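Local coordinates for chitinase A (Pteris ryukyuensis, PDB 4RL3), which probably hydrolyses chitin through this catalytic domain, a class III plant chitinase of glycosyl hydrolase family 18 from a fern, at residues Asn13-Thr18 with Gly252-Ser257; Val20-Gly25 with Ala68-Val73. All coordinates share one frame; numbering follows the deposited sequence.

Interaction 1. Residues Asn13-Thr18 with Gly252-Ser257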
ATOM      1  N   ASN A  13       3.576   3.324  17.271  1.00  7.32           N
ATOM      2  CA  ASN A  13       2.888   2.812  18.460  1.00  7.00           C
ATOM      3  C   ASN A  13       3.474   1.523  18.994  1.00  6.77           C
ATOM      4  O   ASN A  13       2.893   0.907  19.888  1.00  6.78           O
ATOM      5  CB  ASN A  13       1.360   2.714  18.268  1.00  7.05           C
ATOM      6  CG  ASN A  13       0.914   1.542  17.394  1.00  7.02           C
ATOM      7  OD1 ASN A  13       1.717   0.721  16.917  1.00  6.89           O
ATOM      8  ND2 ASN A  13      -0.394   1.476  17.171  1.00  7.11           N
ATOM      9  N   GLY A  14       4.625   1.117  18.455  1.00  6.20           N
ATOM     10  CA  GLY A  14       5.342  -0.028  18.970  1.00  6.16           C
ATOM     11  C   GLY A  14       5.030  -1.342  18.300  1.00  5.99           C
ATOM     12  O   GLY A  14       5.640  -2.356  18.631  1.00  6.01           O
ATOM     13  N   VAL A  15       4.101  -1.354  17.355  1.00  6.03           N
ATOM     14  CA  VAL A  15       3.771  -2.598  16.671  1.00  6.01           C
ATOM     15  C   VAL A  15       4.988  -3.107  15.898  1.00  6.12           C
ATOM     16  O   VAL A  15       5.786  -2.331  15.375  1.00  6.06           O
ATOM     17  CB  VAL A  15       2.538  -2.439  15.752  1.00  6.02           C
ATOM     18  CG1 VAL A  15       2.828  -1.491  14.582  1.00  5.99           C
ATOM     19  CG2 VAL A  15       2.045  -3.803  15.260  1.00  5.98           C
ATOM     20  N   GLN A  16       5.125  -4.427  15.857  1.00  6.29           N
ATOM     21  CA  GLN A  16       6.240  -5.078  15.195  1.00  6.52           C
ATOM     22  C   GLN A  16       5.705  -6.060  14.160  1.00  6.15           C
ATOM     23  O   GLN A  16       4.536  -6.472  14.223  1.00  6.04           O
ATOM     24  CB  GLN A  16       7.097  -5.797  16.236  1.00  7.11           C
ATOM     25  CG  GLN A  16       7.672  -4.843  17.275  1.00  7.64           C
ATOM     26  CD  GLN A  16       8.526  -5.540  18.304  1.00  8.31           C
ATOM     27  OE1 GLN A  16       8.062  -5.831  19.417  1.00  9.61           O
ATOM     28  NE2 GLN A  16       9.765  -5.840  17.943  1.00  8.32           N
ATOM     29  N   PHE A  17       6.552  -6.413  13.191  1.00  5.72           N
ATOM     30  CA  PHE A  17       6.207  -7.436  12.197  1.00  5.63           C
ATOM     31  C   PHE A  17       5.781  -8.694  12.950  1.00  5.70           C
ATOM     32  O   PHE A  17       4.848  -9.383  12.552  1.00  5.57           O
ATOM     33  CB  PHE A  17       7.396  -7.815  11.296  1.00  5.49           C
ATOM     34  CG  PHE A  17       7.975  -6.683  10.461  1.00  5.44           C
ATOM     35  CD1 PHE A  17       7.178  -5.953   9.599  1.00  5.32           C
ATOM     36  CD2 PHE A  17       9.336  -6.415  10.485  1.00  5.35           C
ATOM     37  CE1 PHE A  17       7.708  -4.941   8.809  1.00  5.36           C
ATOM     38  CE2 PHE A  17       9.887  -5.408   9.696  1.00  5.31           C
ATOM     39  CZ  PHE A  17       9.063  -4.663   8.861  1.00  5.29           C
ATOM     40  N   THR A  18       6.492  -8.994  14.041  1.00  5.79           N
ATOM     41  CA  THR A  18       6.263 -10.220  14.803  1.00  6.01           C
ATOM     42  C   THR A  18       4.908 -10.303  15.534  1.00  6.14           C
ATOM     43  O   THR A  18       4.503 -11.396  15.960  1.00  6.43           O
ATOM     44  CB  THR A  18       7.402 -10.433  15.837  1.00  6.02           C
ATOM     45  OG1 THR A  18       7.493  -9.293  16.687  1.00  6.44           O
ATOM     46  CG2 THR A  18       8.743 -10.662  15.143  1.00  6.13           C
ATOM     47  N   GLY A 252      -3.218  -0.169  13.542  1.00  5.88           N
ATOM     48  CA  GLY A 252      -4.642  -0.072  13.885  1.00  5.92           C
ATOM     49  C   GLY A 252      -5.088  -1.299  14.657  1.00  6.11           C
ATOM     50  O   GLY A 252      -5.762  -1.200  15.681  1.00  6.36           O
ATOM     51  N   SER A 253      -4.683  -2.462  14.167  1.00  6.18           N
ATOM     52  CA  SER A 253      -5.043  -3.714  14.809  1.00  6.34           C
ATOM     53  C   SER A 253      -4.425  -3.809  16.198  1.00  6.65           C
ATOM     54  O   SER A 253      -5.080  -4.221  17.158  1.00  6.36           O
ATOM     55  CB  SER A 253      -4.600  -4.874  13.935  1.00  6.29           C
ATOM     56  OG  SER A 253      -5.325  -4.849  12.734  1.00  6.21           O
ATOM     57  N   TYR A 254      -3.172  -3.398  16.309  1.00  7.25           N
ATOM     58  CA  TYR A 254      -2.434  -3.441  17.571  1.00  7.93           C
ATOM     59  C   TYR A 254      -3.140  -2.636  18.655  1.00  8.26           C
ATOM     60  O   TYR A 254      -3.195  -3.056  19.817  1.00  8.44           O
ATOM     61  CB  TYR A 254      -1.029  -2.888  17.341  1.00  8.36           C
ATOM     62  CG  TYR A 254      -0.038  -3.057  18.480  1.00  8.98           C
ATOM     63  CD1 TYR A 254       0.340  -4.316  18.923  1.00  9.50           C
ATOM     64  CD2 TYR A 254       0.534  -1.955  19.087  1.00  9.67           C
ATOM     65  CE1 TYR A 254       1.274  -4.467  19.938  1.00 10.01           C
ATOM     66  CE2 TYR A 254       1.459  -2.101  20.103  1.00  9.94           C
ATOM     67  CZ  TYR A 254       1.813  -3.358  20.531  1.00 10.19           C
ATOM     68  OH  TYR A 254       2.729  -3.504  21.553  1.00 11.50           O
ATOM     69  N   ALA A 255      -3.695  -1.496  18.251  1.00  8.52           N
ATOM     70  CA  ALA A 255      -4.376  -0.579  19.157  1.00  9.10           C
ATOM     71  C   ALA A 255      -5.858  -0.900  19.331  1.00  9.77           C
ATOM     72  O   ALA A 255      -6.536  -0.237  20.118  1.00 11.29           O
ATOM     73  CB  ALA A 255      -4.232   0.840  18.639  1.00  9.07           C
ATOM     74  N   SER A 256      -6.371  -1.888  18.602  1.00  9.74           N
ATOM     75  CA  SER A 256      -7.801  -2.211  18.618  1.00  9.75           C
ATOM     76  C   SER A 256      -8.147  -3.304  19.630  1.00  9.71           C
ATOM     77  O   SER A 256      -7.297  -4.122  20.001  1.00  9.86           O
ATOM     78  CB  SER A 256      -8.252  -2.663  17.228  1.00  9.69           C
ATOM     79  OG  SER A 256      -7.870  -4.004  16.955  1.00 10.00           O
ATOM     80  N   SER A 257      -9.412  -3.351  20.041  1.00 10.09           N
ATOM     81  CA  SER A 257      -9.856  -4.416  20.934  1.00 10.32           C
ATOM     82  C   SER A 257      -9.877  -5.778  20.217  1.00 10.07           C
ATOM     83  O   SER A 257      -9.633  -6.814  20.846  1.00 10.23           O
ATOM     84  CB  SER A 257     -11.224  -4.090  21.539  1.00 10.93           C
ATOM     85  OG  SER A 257     -12.185  -3.926  20.534  1.00 12.42           O
TER
HETATM   86  O   HOH W   1       4.054  -0.807  22.328  1.00 22.57           O
HETATM   87  O   HOH W   2       5.185  -4.948  19.702  1.00 10.47           O
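Val15 and Tyr254 bring the backbones nearest, with 6.3 Å between Val15 CA and Tyr254 CA. The loop at Asn13-Gln16, which runs into a 3-10 segment at Phe17, passes the C-terminal part of the short helix 250-254. Gly14 bends it at a positive phi, where a CB would press on Asn13 O: the position calls for glycine. An Asx turn fixes the bend: Val15 N donates to Asn13 OD1 over 3.2 Å, from somewhat outside the plane of that side-chain carbonyl. ND2 at the opposite end of the amide bonds to Asp251 O, linking turn to helix. A chi1 of -170° swings the Tyr254 ring away from its own N and across Val15, the two side chains passing in opposite directions. Val15 lies over one face, its CB 4.2 Å from the ring centroid and 27° off the normal, a CH-pi contact; Val15 CG2 rests against Tyr254 CB at 3.8 Å. At the ring edge, Asn13 O approaches Tyr254 CE2 to 3.3 Å, while the Asn13 amide plane stands 52° from the ring. Water 1 joins Asn13 O to Tyr254 OH, and water 2 donates to Gly14 O with a weak bond to the same hydroxyl. Lys259 adds a cation-pi partner. The arrangement is a loop-to-helix contact of a TIM barrel, joining the connection after strand 3-8 to the short helix after strand 244-248.

Interaction 2. Residues Val20-Gly25 with Ala68-Val73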
ATOM      1  N   VAL A  20       2.127  -9.603  13.922  1.00  5.71           N
ATOM      2  CA  VAL A  20       1.146  -9.864  12.872  1.00  5.61           C
ATOM      3  C   VAL A  20       1.099 -11.338  12.496  1.00  5.54           C
ATOM      4  O   VAL A  20       2.129 -11.927  12.165  1.00  5.52           O
ATOM      5  CB  VAL A  20       1.457  -9.043  11.601  1.00  5.57           C
ATOM      6  CG1 VAL A  20       0.361  -9.230  10.560  1.00  5.56           C
ATOM      7  CG2 VAL A  20       1.597  -7.574  11.955  1.00  5.63           C
ATOM      8  N   PRO A  21      -0.103 -11.940  12.515  1.00  5.50           N
ATOM      9  CA  PRO A  21      -0.237 -13.345  12.131  1.00  5.62           C
ATOM     10  C   PRO A  21       0.223 -13.548  10.688  1.00  5.74           C
ATOM     11  O   PRO A  21      -0.178 -12.785   9.809  1.00  5.71           O
ATOM     12  CB  PRO A  21      -1.747 -13.620  12.285  1.00  5.69           C
ATOM     13  CG  PRO A  21      -2.266 -12.529  13.138  1.00  5.66           C
ATOM     14  CD  PRO A  21      -1.398 -11.338  12.888  1.00  5.61           C
ATOM     15  N   ILE A  22       1.089 -14.542  10.473  1.00  5.77           N
ATOM     16  CA  ILE A  22       1.612 -14.876   9.142  1.00  6.09           C
ATOM     17  C   ILE A  22       1.248 -16.330   8.809  1.00  6.50           C
ATOM     18  O   ILE A  22       1.726 -17.267   9.451  1.00  6.32           O
ATOM     19  CB  ILE A  22       3.148 -14.700   9.077  1.00  6.00           C
ATOM     20  CG1 ILE A  22       3.545 -13.238   9.336  1.00  5.98           C
ATOM     21  CG2 ILE A  22       3.691 -15.183   7.738  1.00  6.05           C
ATOM     22  CD1 ILE A  22       4.985 -13.045   9.758  1.00  5.95           C
ATOM     23  N   ASN A  23       0.390 -16.504   7.808  1.00  7.15           N
ATOM     24  CA  ASN A  23       0.018 -17.824   7.310  1.00  7.89           C
ATOM     25  C   ASN A  23       1.021 -18.224   6.235  1.00  8.54           C
ATOM     26  O   ASN A  23       1.269 -17.463   5.316  1.00  8.80           O
ATOM     27  CB  ASN A  23      -1.396 -17.752   6.729  1.00  8.09           C
ATOM     28  CG  ASN A  23      -1.945 -19.110   6.334  1.00  8.31           C
ATOM     29  OD1 ASN A  23      -1.334 -19.837   5.552  1.00  8.76           O
ATOM     30  ND2 ASN A  23      -3.110 -19.452   6.868  1.00  8.68           N
ATOM     31  N   SER A  24       1.587 -19.430   6.337  1.00  9.53           N
ATOM     32  CA  SER A  24       2.624 -19.861   5.394  1.00 10.38           C
ATOM     33  C   SER A  24       2.136 -20.078   3.952  1.00 10.41           C
ATOM     34  O   SER A  24       2.951 -20.176   3.014  1.00 11.14           O
ATOM     35  CB  SER A  24       3.292 -21.148   5.893  1.00 11.01           C
ATOM     36  OG  SER A  24       2.413 -22.256   5.829  1.00 11.84           O
ATOM     37  N   GLY A  25       0.821 -20.151   3.781  1.00 10.39           N
ATOM     38  CA  GLY A  25       0.213 -20.480   2.505  1.00 10.49           C
ATOM     39  C   GLY A  25      -0.168 -19.318   1.610  1.00 10.45           C
ATOM     40  O   GLY A  25      -0.684 -19.536   0.507  1.00 11.56           O
ATOM     41  N   ALA A  68      13.870 -13.912   6.817  1.00  8.10           N
ATOM     42  CA  ALA A  68      14.634 -15.153   6.999  1.00  8.49           C
ATOM     43  C   ALA A  68      13.790 -16.248   7.635  1.00  8.77           C
ATOM     44  O   ALA A  68      13.985 -17.439   7.352  1.00  9.46           O
ATOM     45  CB  ALA A  68      15.873 -14.908   7.837  1.00  8.64           C
ATOM     46  N   GLN A  69      12.866 -15.857   8.509  1.00  8.77           N
ATOM     47  CA  GLN A  69      12.026 -16.819   9.214  1.00  8.93           C
ATOM     48  C   GLN A  69      10.884 -17.343   8.348  1.00  8.60           C
ATOM     49  O   GLN A  69      10.447 -18.488   8.526  1.00  8.98           O
ATOM     50  CB  GLN A  69      11.447 -16.186  10.479  1.00  9.31           C
ATOM     51  CG  GLN A  69      12.482 -15.826  11.549  1.00  9.96           C
ATOM     52  CD  GLN A  69      11.856 -15.104  12.739  1.00 10.61           C
ATOM     53  OE1 GLN A  69      12.083 -15.463  13.907  1.00 12.17           O
ATOM     54  NE2 GLN A  69      11.053 -14.099  12.454  1.00 10.18           N
ATOM     55  N   HIS A  70      10.403 -16.507   7.429  1.00  8.08           N
ATOM     56  CA  HIS A  70       9.207 -16.795   6.628  1.00  7.87           C
ATOM     57  C   HIS A  70       9.476 -16.540   5.161  1.00  7.76           C
ATOM     58  O   HIS A  70       9.465 -15.395   4.704  1.00  7.50           O
ATOM     59  CB  HIS A  70       8.046 -15.919   7.099  1.00  7.68           C
ATOM     60  CG  HIS A  70       7.754 -16.069   8.552  1.00  7.65           C
ATOM     61  ND1 HIS A  70       7.016 -17.115   9.055  1.00  7.65           N
ATOM     62  CD2 HIS A  70       8.141 -15.331   9.617  1.00  7.55           C
ATOM     63  CE1 HIS A  70       6.961 -17.017  10.371  1.00  7.66           C
ATOM     64  NE2 HIS A  70       7.631 -15.942  10.737  1.00  7.53           N
ATOM     65  N   SER A  71       9.696 -17.619   4.411  1.00  7.97           N
ATOM     66  CA  SER A  71      10.114 -17.514   3.016  1.00  8.32           C
ATOM     67  C   SER A  71       9.033 -16.934   2.095  1.00  7.89           C
ATOM     68  O   SER A  71       9.339 -16.511   0.979  1.00  8.39           O
ATOM     69  CB  SER A  71      10.574 -18.883   2.490  1.00  8.85           C
ATOM     70  OG  SER A  71       9.520 -19.837   2.438  1.00  9.89           O
ATOM     71  N   ASN A  72       7.792 -16.894   2.577  1.00  7.36           N
ATOM     72  CA  ASN A  72       6.691 -16.308   1.832  1.00  7.02           C
ATOM     73  C   ASN A  72       6.516 -14.820   2.073  1.00  6.76           C
ATOM     74  O   ASN A  72       5.598 -14.236   1.511  1.00  6.89           O
ATOM     75  CB  ASN A  72       5.382 -17.031   2.149  1.00  7.04           C
ATOM     76  CG  ASN A  72       4.955 -16.882   3.600  1.00  7.14           C
ATOM     77  OD1 ASN A  72       5.786 -16.934   4.518  1.00  7.36           O
ATOM     78  ND2 ASN A  72       3.662 -16.691   3.818  1.00  7.05           N
ATOM     79  N   VAL A  73       7.373 -14.222   2.901  1.00  6.42           N
ATOM     80  CA  VAL A  73       7.260 -12.796   3.252  1.00  6.29           C
ATOM     81  C   VAL A  73       8.184 -11.893   2.430  1.00  6.27           C
ATOM     82  O   VAL A  73       9.377 -12.165   2.275  1.00  6.25           O
ATOM     83  CB  VAL A  73       7.508 -12.570   4.755  1.00  6.24           C
ATOM     84  CG1 VAL A  73       7.598 -11.080   5.080  1.00  6.23           C
ATOM     85  CG2 VAL A  73       6.404 -13.238   5.579  1.00  6.23           C
TER
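Ile22 lays its CD1 methyl over one face of the His70 imidazole, offset toward the rim, with 3.9 Å from CD1 to His70 CD2. The distance from Ile22 CD1 to the ring centroid is 4.1 Å, at 20° off the normal, which meets the criteria for a CH-pi contact. The two branches of the isoleucine divide the work. With CG1 beside the backbone N (chi1 -62°), CD1 reaches the imidazole, whereas CG2 heads for Val73 and meets its CG2 at 4.0 Å, the two side chains crossing at about a right angle. Phe28 of strand 27-36 also touches Ile22, and Phe30 of that strand touches Val73, tying both sides to the barrel wall.

Asn72 supplies the polar part. The hydrogen bond of its ND2 goes to Val26 O, just beyond Val20-Gly25, and two further carbonyls lie close by, with ND2 2.9 Å from Asn23 O and 3.6 Å from Ser24 O. Gly25 N donates to Asn23 OD1 over 2.8 Å, in the plane of the carbonyl, closing an Asx turn that probably helps to set the bend around these carbonyls. His70 is the first residue to leave the helix, and it opens a type I beta turn closed by Val73 N to His70 O at 3.0 Å. The arrangement is that of a helix-to-strand turn in a TIM barrel, where the chain leaving helix 60-69 enters strand 73-81 and packs against the approach to the neighbouring parallel strand 27-36.

In the fold
Both contacts lie near the surface, with centres about 17 and 18 Å from the centre of the chain and about 17 Å from each other. They use adjoining pieces of the connection between strands 3-8 and 27-36. Interaction 1 carries its first part to helix 250-254, distant in sequence; interaction 2 carries the following part to the nearby turn after helix 60-69. Both have a CH-pi contact over a ring, tyrosine under valine in the first and histidine under isoleucine in the second. Bridging waters occur in interaction 1, whereas interaction 2 adds a methyl-methyl contact and a side-chain amide near backbone carbonyls. Each has one buried valine and an Asx turn shaping the connection.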